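Local coordinates for protein lytic polysaccharide monooxygenase (Neurospora crassa, PDB 4QI8) that probably uses a copper ion to cleave cellulose chains oxidatively, acting as a secreted monooxygenase of the AA9 family, at residues W115-K120 with A140-L145. Numbering follows the deposited sequence.
Sequences WSSNGK and AEHIGL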
loop_
_atom_site.group_PDB
_atom_site.type_symbol
_atom_site.label_atom_id
_atom_site.label_comp_id
_atom_site.label_asym_id
_atom_site.label_seq_id
_atom_site.Cartn_x
_atom_site.Cartn_y
_atom_site.Cartn_z
ATOM N N TRP A 115 15.962 -7.249 1.558
ATOM C CA TRP A 115 14.567 -7.070 1.204
ATOM C C TRP A 115 14.357 -7.481 -0.240
ATOM O O TRP A 115 15.035 -6.978 -1.139
ATOM C CB TRP A 115 14.179 -5.604 1.399
ATOM C CG TRP A 115 14.467 -5.087 2.791
ATOM C CD1 TRP A 115 15.638 -4.540 3.235
ATOM C CD2 TRP A 115 13.562 -5.061 3.912
ATOM N NE1 TRP A 115 15.519 -4.181 4.560
ATOM C CE2 TRP A 115 14.259 -4.494 4.999
ATOM C CE3 TRP A 115 12.238 -5.474 4.101
ATOM C CZ2 TRP A 115 13.673 -4.326 6.253
ATOM C CZ3 TRP A 115 11.660 -5.309 5.348
ATOM C CH2 TRP A 115 12.370 -4.720 6.404
ATOM N N SER A 116 13.410 -8.383 -0.471
ATOM C CA SER A 116 13.102 -8.821 -1.822
ATOM C C SER A 116 12.565 -7.687 -2.679
ATOM O O SER A 116 12.611 -7.785 -3.898
ATOM C CB SER A 116 12.097 -9.970 -1.810
ATOM O OG SER A 116 10.851 -9.539 -1.292
ATOM N N SER A 117 12.073 -6.614 -2.070
ATOM C CA SER A 117 11.589 -5.484 -2.858
ATOM C C SER A 117 12.731 -4.704 -3.505
ATOM O O SER A 117 12.493 -3.918 -4.430
ATOM C CB SER A 117 10.723 -4.556 -2.003
ATOM O OG SER A 117 11.423 -4.126 -0.855
ATOM N N ASN A 118 13.968 -4.927 -3.053
ATOM C CA ASN A 118 15.108 -4.205 -3.597
ATOM C C ASN A 118 15.289 -4.492 -5.074
ATOM O O ASN A 118 15.416 -5.656 -5.483
ATOM C CB ASN A 118 16.389 -4.615 -2.878
ATOM C CG ASN A 118 17.534 -3.671 -3.147
ATOM O OD1 ASN A 118 17.327 -2.501 -3.489
ATOM N ND2 ASN A 118 18.757 -4.170 -2.994
ATOM N N GLY A 119 15.304 -3.420 -5.864
ATOM C CA GLY A 119 15.529 -3.514 -7.291
ATOM C C GLY A 119 14.309 -3.894 -8.094
ATOM O O GLY A 119 14.408 -4.066 -9.310
ATOM N N LYS A 120 13.159 -4.025 -7.443
ATOM C CA LYS A 120 11.943 -4.399 -8.159
ATOM C C LYS A 120 11.239 -3.190 -8.757
ATOM O O LYS A 120 11.143 -2.128 -8.128
ATOM C CB LYS A 120 10.976 -5.160 -7.252
ATOM C CG LYS A 120 11.527 -6.462 -6.694
ATOM C CD LYS A 120 11.856 -7.482 -7.775
ATOM C CE LYS A 120 12.127 -8.854 -7.173
ATOM N NZ LYS A 120 13.348 -8.903 -6.329
ATOM N N ALA A 140 -0.966 0.995 -2.076
ATOM C CA ALA A 140 0.409 0.514 -2.141
ATOM C C ALA A 140 1.266 1.392 -1.258
ATOM O O ALA A 140 1.150 2.614 -1.317
ATOM C CB ALA A 140 0.919 0.607 -3.565
ATOM N N GLU A 141 2.146 0.778 -0.475
ATOM C CA GLU A 141 3.176 1.536 0.206
ATOM C C GLU A 141 4.484 0.779 0.236
ATOM O O GLU A 141 4.519 -0.443 0.394
ATOM C CB GLU A 141 2.782 1.946 1.628
ATOM C CG GLU A 141 2.905 0.853 2.674
ATOM C CD GLU A 141 2.363 1.251 4.038
ATOM O OE1 GLU A 141 1.812 0.348 4.709
ATOM O OE2 GLU A 141 2.422 2.447 4.417
ATOM N N HIS A 142 5.556 1.542 0.080
ATOM C CA HIS A 142 6.874 1.087 0.435
ATOM C C HIS A 142 7.352 1.950 1.594
ATOM O O HIS A 142 7.208 3.177 1.556
ATOM C CB HIS A 142 7.868 1.217 -0.713
ATOM C CG HIS A 142 9.151 0.547 -0.389
ATOM N ND1 HIS A 142 10.341 1.227 -0.226
ATOM C CD2 HIS A 142 9.397 -0.747 -0.080
ATOM C CE1 HIS A 142 11.268 0.364 0.144
ATOM N NE2 HIS A 142 10.720 -0.834 0.249
ATOM N N ILE A 143 7.940 1.315 2.606
ATOM C CA ILE A 143 8.445 2.044 3.765
ATOM C C ILE A 143 9.964 1.968 3.762
ATOM O O ILE A 143 10.541 0.925 4.064
ATOM C CB ILE A 143 7.883 1.495 5.099
ATOM C CG1 ILE A 143 6.370 1.257 5.000
ATOM C CG2 ILE A 143 8.198 2.477 6.200
ATOM C CD1 ILE A 143 5.739 0.651 6.259
ATOM N N GLY A 144 10.619 3.067 3.395
ATOM C CA GLY A 144 12.069 3.125 3.376
ATOM C C GLY A 144 12.601 3.389 4.767
ATOM O O GLY A 144 12.287 4.419 5.371
ATOM N N LEU A 145 13.417 2.460 5.261
ATOM C CA LEU A 145 13.837 2.444 6.664
ATOM C C LEU A 145 15.317 2.750 6.906
ATOM O O LEU A 145 15.808 2.603 8.017
ATOM C CB LEU A 145 13.510 1.081 7.285
ATOM C CG LEU A 145 12.022 0.745 7.358
ATOM C CD1 LEU A 145 11.857 -0.670 7.856
ATOM C CD2 LEU A 145 11.268 1.714 8.251
#
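Ser117 OG and His142 NE2 lie 3.5 Å apart, a contact and not a hydrogen bond, and each makes a weak hydrogen bond to one acceptor, the carbonyl oxygen of Gly74. Ser117 OG approaches the imidazole obliquely on its NE2–CD2 side, lying 4.0 Å from His142 CD2. His142 reaches across from its strand with CG anti to the backbone N (chi1 -171°), and its ND1 has the stronger partner, Tyr2 OH; together with the weak NE2 bond this would limit rotation of the ring. The imidazole lies in the second shell of the copper site: the side chain of His142 is about 8 Å from the copper ion and about 4 Å from the side chains of the ligands His72 and Tyr157. A second, apolar touch is made by the indole of Trp115, whose CH2 meets Leu145 CD1 at 4.3 Å, while Tyr204 packs edge-to-face with the same indole. Ser117 is presented by two overlapping turns, type I from Trp115 to Asn118 and type II from Ser117 to Lys120. The contact thus joins the loop between strands 113-114 and 122-126 to the last residues of strand 134-144 and to Leu145 just beyond it; in the beta-sandwich this strand runs between strands 76-82 and 155-166.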